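Local coordinates for protein putative mannose-1-phosphate guanylyl transferase (Thermus thermophilus, PDB 2CU2) that probably transfers a guanylyl group from GTP to mannose 1-phosphate, making GDP-mannose, at residues T142-G154 / R162-E174. Residues are numbered along the deposited sequence; the frame is centred on the assembly and turned at random.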
loop_
_atom_site.group_PDB
_atom_site.type_symbol
_atom_site.label_atom_id
_atom_site.label_comp_id
_atom_site.label_asym_id
_atom_site.label_seq_id
_atom_site.Cartn_x
_atom_site.Cartn_y
_atom_site.Cartn_z
ATOM N N THR A 142 27.359 3.420 15.373
ATOM C CA THR A 142 27.001 4.718 14.807
ATOM C C THR A 142 25.766 5.265 15.513
ATOM O O THR A 142 25.364 6.402 15.288
ATOM C CB THR A 142 26.713 4.627 13.291
ATOM O OG1 THR A 142 25.772 3.576 13.035
ATOM C CG2 THR A 142 27.988 4.362 12.525
ATOM N N ARG A 143 25.179 4.444 16.381
ATOM C CA ARG A 143 23.987 4.824 17.135
ATOM C C ARG A 143 23.825 3.879 18.332
ATOM O O ARG A 143 24.305 2.743 18.314
ATOM C CB ARG A 143 22.745 4.719 16.246
ATOM C CG ARG A 143 22.464 3.288 15.805
ATOM C CD ARG A 143 21.194 3.152 14.975
ATOM N NE ARG A 143 20.888 1.743 14.753
ATOM C CZ ARG A 143 21.582 0.938 13.950
ATOM N NH1 ARG A 143 22.627 1.399 13.272
ATOM N NH2 ARG A 143 21.242 -0.339 13.845
ATOM N N PRO A 144 23.124 4.335 19.384
ATOM C CA PRO A 144 22.905 3.524 20.583
ATOM C C PRO A 144 21.883 2.425 20.293
ATOM O O PRO A 144 20.781 2.443 20.840
ATOM C CB PRO A 144 22.368 4.533 21.602
ATOM C CG PRO A 144 21.672 5.613 20.776
ATOM C CD PRO A 144 22.444 5.633 19.508
ATOM N N GLU A 145 22.247 1.478 19.431
ATOM C CA GLU A 145 21.347 0.389 19.072
ATOM C C GLU A 145 21.131 -0.526 20.273
ATOM O O GLU A 145 22.090 -1.017 20.872
ATOM C CB GLU A 145 21.921 -0.409 17.897
ATOM C CG GLU A 145 21.000 -1.515 17.405
ATOM C CD GLU A 145 19.594 -1.020 17.146
ATOM O OE1 GLU A 145 19.405 -0.222 16.201
ATOM O OE2 GLU A 145 18.679 -1.421 17.890
ATOM N N THR A 146 19.867 -0.750 20.616
ATOM C CA THR A 146 19.516 -1.587 21.761
ATOM C C THR A 146 19.308 -3.066 21.424
ATOM O O THR A 146 19.236 -3.900 22.325
ATOM C CB THR A 146 18.234 -1.072 22.438
ATOM O OG1 THR A 146 17.126 -1.222 21.540
ATOM C CG2 THR A 146 18.384 0.400 22.799
ATOM N N GLU A 147 19.216 -3.396 20.140
ATOM C CA GLU A 147 19.000 -4.781 19.739
ATOM C C GLU A 147 20.274 -5.549 19.423
ATOM O O GLU A 147 20.235 -6.748 19.153
ATOM C CB GLU A 147 18.060 -4.846 18.532
ATOM C CG GLU A 147 16.621 -4.516 18.867
ATOM C CD GLU A 147 16.097 -5.343 20.031
ATOM O OE1 GLU A 147 16.199 -6.587 19.982
ATOM O OE2 GLU A 147 15.583 -4.747 20.995
ATOM N N TYR A 148 21.409 -4.862 19.452
ATOM C CA TYR A 148 22.674 -5.524 19.162
ATOM C C TYR A 148 23.411 -5.911 20.429
ATOM O O TYR A 148 23.122 -5.417 21.526
ATOM C CB TYR A 148 23.603 -4.609 18.363
ATOM C CG TYR A 148 23.136 -4.238 16.981
ATOM C CD1 TYR A 148 22.043 -4.872 16.394
ATOM C CD2 TYR A 148 23.822 -3.276 16.238
ATOM C CE1 TYR A 148 21.642 -4.558 15.093
ATOM C CE2 TYR A 148 23.432 -2.956 14.938
ATOM C CZ TYR A 148 22.343 -3.602 14.375
ATOM O OH TYR A 148 21.959 -3.295 13.095
ATOM N N GLY A 149 24.366 -6.812 20.261
ATOM C CA GLY A 149 25.213 -7.206 21.363
ATOM C C GLY A 149 26.449 -6.343 21.176
ATOM O O GLY A 149 26.742 -5.916 20.054
ATOM N N TYR A 150 27.164 -6.068 22.256
ATOM C CA TYR A 150 28.375 -5.260 22.192
ATOM C C TYR A 150 29.550 -6.056 22.741
ATOM O O TYR A 150 29.356 -7.072 23.409
ATOM C CB TYR A 150 28.211 -3.971 23.007
ATOM C CG TYR A 150 27.229 -2.976 22.416
ATOM C CD1 TYR A 150 25.872 -3.283 22.305
ATOM C CD2 TYR A 150 27.661 -1.723 21.971
ATOM C CE1 TYR A 150 24.970 -2.371 21.767
ATOM C CE2 TYR A 150 26.766 -0.800 21.434
ATOM C CZ TYR A 150 25.426 -1.137 21.333
ATOM O OH TYR A 150 24.545 -0.257 20.773
ATOM N N ILE A 151 30.763 -5.588 22.455
ATOM C CA ILE A 151 31.977 -6.240 22.931
ATOM C C ILE A 151 32.917 -5.226 23.584
ATOM O O ILE A 151 33.121 -4.136 23.054
ATOM C CB ILE A 151 32.752 -6.907 21.784
ATOM C CG1 ILE A 151 31.853 -7.892 21.029
ATOM C CG2 ILE A 151 33.970 -7.626 22.346
ATOM C CD1 ILE A 151 32.517 -8.496 19.795
ATOM N N ARG A 152 33.485 -5.593 24.732
ATOM C CA ARG A 152 34.427 -4.727 25.440
ATOM C C ARG A 152 35.794 -4.965 24.833
ATOM O O ARG A 152 36.212 -6.111 24.687
ATOM C CB ARG A 152 34.527 -5.083 26.928
ATOM C CG ARG A 152 33.245 -5.060 27.720
ATOM C CD ARG A 152 33.583 -5.069 29.215
ATOM N NE ARG A 152 32.412 -5.262 30.064
ATOM C CZ ARG A 152 31.842 -6.442 30.294
ATOM N NH1 ARG A 152 32.337 -7.543 29.739
ATOM N NH2 ARG A 152 30.773 -6.519 31.075
ATOM N N LEU A 153 36.502 -3.896 24.498
ATOM C CA LEU A 153 37.825 -4.047 23.914
ATOM C C LEU A 153 38.949 -3.751 24.896
ATOM O O LEU A 153 38.890 -2.786 25.654
ATOM C CB LEU A 153 37.982 -3.127 22.710
ATOM C CG LEU A 153 37.056 -3.313 21.512
ATOM C CD1 LEU A 153 37.490 -2.338 20.423
ATOM C CD2 LEU A 153 37.116 -4.754 21.006
ATOM N N GLY A 154 39.971 -4.600 24.884
ATOM C CA GLY A 154 41.118 -4.390 25.744
ATOM C C GLY A 154 42.140 -3.667 24.887
ATOM O O GLY A 154 41.771 -3.125 23.841
ATOM N N ARG A 162 42.419 -7.237 22.225
ATOM C CA ARG A 162 42.032 -8.344 23.084
ATOM C C ARG A 162 40.582 -8.196 23.533
ATOM O O ARG A 162 40.185 -7.206 24.133
ATOM C CB ARG A 162 42.962 -8.337 24.303
ATOM C CG ARG A 162 42.669 -9.488 25.261
ATOM C CD ARG A 162 43.354 -10.792 24.834
ATOM N NE ARG A 162 42.755 -11.940 25.524
ATOM C CZ ARG A 162 43.476 -12.525 26.499
ATOM N NH1 ARG A 162 44.680 -12.068 26.802
ATOM N NH2 ARG A 162 42.963 -13.562 27.167
ATOM N N GLY A 163 39.756 -9.198 23.172
ATOM C CA GLY A 163 38.379 -9.184 23.649
ATOM C C GLY A 163 38.337 -9.184 25.178
ATOM O O GLY A 163 39.056 -9.907 25.852
ATOM N N GLU A 164 37.487 -8.306 25.730
ATOM C CA GLU A 164 37.464 -8.176 27.182
ATOM C C GLU A 164 36.050 -8.263 27.758
ATOM O O GLU A 164 35.776 -7.832 28.870
ATOM C CB GLU A 164 38.103 -6.840 27.553
ATOM C CG GLU A 164 39.616 -6.957 27.751
ATOM C CD GLU A 164 40.100 -5.844 28.656
ATOM O OE1 GLU A 164 39.277 -5.218 29.309
ATOM O OE2 GLU A 164 41.307 -5.608 28.697
ATOM N N GLY A 165 35.112 -8.834 26.974
ATOM C CA GLY A 165 33.770 -9.050 27.519
ATOM C C GLY A 165 32.671 -8.856 26.466
ATOM O O GLY A 165 32.795 -8.066 25.539
ATOM N N PHE A 166 31.619 -9.680 26.662
ATOM C CA PHE A 166 30.456 -9.655 25.786
ATOM C C PHE A 166 29.197 -9.280 26.565
ATOM O O PHE A 166 28.858 -9.869 27.584
ATOM C CB PHE A 166 30.288 -11.045 25.166
ATOM C CG PHE A 166 31.253 -11.223 24.031
ATOM C CD1 PHE A 166 32.572 -11.563 24.302
ATOM C CD2 PHE A 166 30.809 -11.125 22.723
ATOM C CE1 PHE A 166 33.446 -11.816 23.255
ATOM C CE2 PHE A 166 31.693 -11.382 21.677
ATOM C CZ PHE A 166 33.011 -11.731 21.938
ATOM N N VAL A 167 28.523 -8.225 26.073
ATOM C CA VAL A 167 27.293 -7.791 26.720
ATOM C C VAL A 167 26.102 -7.920 25.771
ATOM O O VAL A 167 26.161 -7.570 24.599
ATOM C CB VAL A 167 27.463 -6.332 27.152
ATOM C CG1 VAL A 167 28.496 -6.232 28.274
ATOM C CG2 VAL A 167 27.924 -5.488 25.976
ATOM N N GLU A 168 25.008 -8.494 26.304
ATOM C CA GLU A 168 23.803 -8.611 25.494
ATOM C C GLU A 168 23.125 -7.251 25.306
ATOM O O GLU A 168 23.493 -6.246 25.903
ATOM C CB GLU A 168 22.857 -9.605 26.175
ATOM C CG GLU A 168 22.806 -10.944 25.436
ATOM C CD GLU A 168 22.528 -12.059 26.416
ATOM O OE1 GLU A 168 22.601 -13.214 26.022
ATOM O OE2 GLU A 168 22.230 -11.762 27.571
ATOM N N LYS A 169 22.132 -7.233 24.400
ATOM C CA LYS A 169 21.468 -5.978 24.070
ATOM C C LYS A 169 21.058 -5.206 25.325
ATOM O O LYS A 169 20.386 -5.712 26.215
ATOM C CB LYS A 169 20.244 -6.311 23.221
ATOM C CG LYS A 169 19.998 -7.820 23.138
ATOM C CD LYS A 169 18.955 -8.177 22.080
ATOM C CE LYS A 169 17.657 -8.709 22.695
ATOM N NZ LYS A 169 16.514 -8.011 22.109
ATOM N N PRO A 170 21.530 -3.947 25.397
ATOM C CA PRO A 170 21.285 -3.084 26.536
ATOM C C PRO A 170 20.055 -2.199 26.327
ATOM O O PRO A 170 19.346 -2.280 25.331
ATOM C CB PRO A 170 22.515 -2.194 26.655
ATOM C CG PRO A 170 22.858 -1.903 25.192
ATOM C CD PRO A 170 22.378 -3.243 24.449
ATOM N N SER A 171 19.790 -1.362 27.342
ATOM C CA SER A 171 18.734 -0.370 27.199
ATOM C C SER A 171 19.239 0.845 26.424
ATOM O O SER A 171 20.407 0.950 26.081
ATOM C CB SER A 171 18.298 0.061 28.601
ATOM O OG SER A 171 19.284 0.937 29.151
ATOM N N TYR A 172 18.349 1.795 26.055
ATOM C CA TYR A 172 18.839 2.928 25.260
ATOM C C TYR A 172 19.996 3.655 25.972
ATOM O O TYR A 172 21.052 3.913 25.413
ATOM C CB TYR A 172 17.686 3.896 24.935
ATOM C CG TYR A 172 18.146 4.986 24.011
ATOM C CD1 TYR A 172 18.029 4.836 22.627
ATOM C CD2 TYR A 172 18.604 6.201 24.524
ATOM C CE1 TYR A 172 18.376 5.878 21.773
ATOM C CE2 TYR A 172 18.962 7.242 23.673
ATOM C CZ TYR A 172 18.864 7.078 22.302
ATOM O OH TYR A 172 19.228 8.105 21.445
ATOM N N ALA A 173 19.746 4.004 27.253
ATOM C CA ALA A 173 20.761 4.746 28.005
ATOM C C ALA A 173 22.044 3.932 28.214
ATOM O O ALA A 173 23.151 4.454 28.237
ATOM C CB ALA A 173 20.169 5.141 29.361
ATOM N N GLU A 174 21.862 2.613 28.417
ATOM C CA GLU A 174 23.030 1.757 28.618
ATOM C C GLU A 174 23.881 1.651 27.347
ATOM O O GLU A 174 25.102 1.558 27.381
ATOM C CB GLU A 174 22.552 0.376 29.088
ATOM C CG GLU A 174 22.228 0.376 30.584
ATOM C CD GLU A 174 21.511 -0.895 30.992
ATOM O OE1 GLU A 174 21.149 -1.007 32.154
ATOM O OE2 GLU A 174 21.324 -1.768 30.151
#
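Tyr150 and Val167 form an antiparallel hydrogen-bonded pair, each backbone N donating to the other's O over 3.0 Å, and the hairpin built round them illustrates how a beta ladder sorts its side chains by face. On the face of this pair, Val167 CG2 sits 3.3 Å from Tyr150 CB, while its other branch, CG1, lies over the guanidinium of Arg152 toward the rim, 3.6 Å from Arg152 NH2. Extended from CG to NE, the Arg152 side chain crosses Val167 at about a right angle. Ile151 and Phe166, a non-hydrogen-bonded pair, occupy the opposite face and run side by side, Ile151 CD1 reaching to 3.5 Å from Phe166 CE2 and Ile151 CG2 lying over one face of the ring, offset toward its rim. A beta bulge between Ile151 and Leu153 shifts the register by one; Arg152 binds across it, N to Gly165 O and O to Glu164 N. At the phi of 144° found at Gly165, a side chain would jam against the carbonyl O of Glu164 and run into Arg152 NH1.

Beyond the ladder the two segments stay in contact mainly through side chains. Pro170 CD approaches Tyr150 CE1 at 3.8 Å. Pro144 CB lies over one face of the Tyr172 ring, toward the rim, with Pro144 CG 3.5 Å from Tyr172 CE1. Lys169 NZ comes to the syn side of Glu147 OE1, 26° out of the carboxylate plane, in a 2.6 Å salt bridge, the glutamate chain bending at chi2 (-52°). With an alanine in place of Glu147, Lys169 would probably lose this carboxylate mate and its bent chain be freer to turn.

Ser171 and Glu174 form a capping box at the start of helix 172-180, whose Tyr178 touches Tyr150, Val167 and Pro170. The hairpin of strands 150-157 and 160-167 is set into the larger mixed sheet, strand 150-157 pairing with 184-192 and strand 160-167 with 244-249.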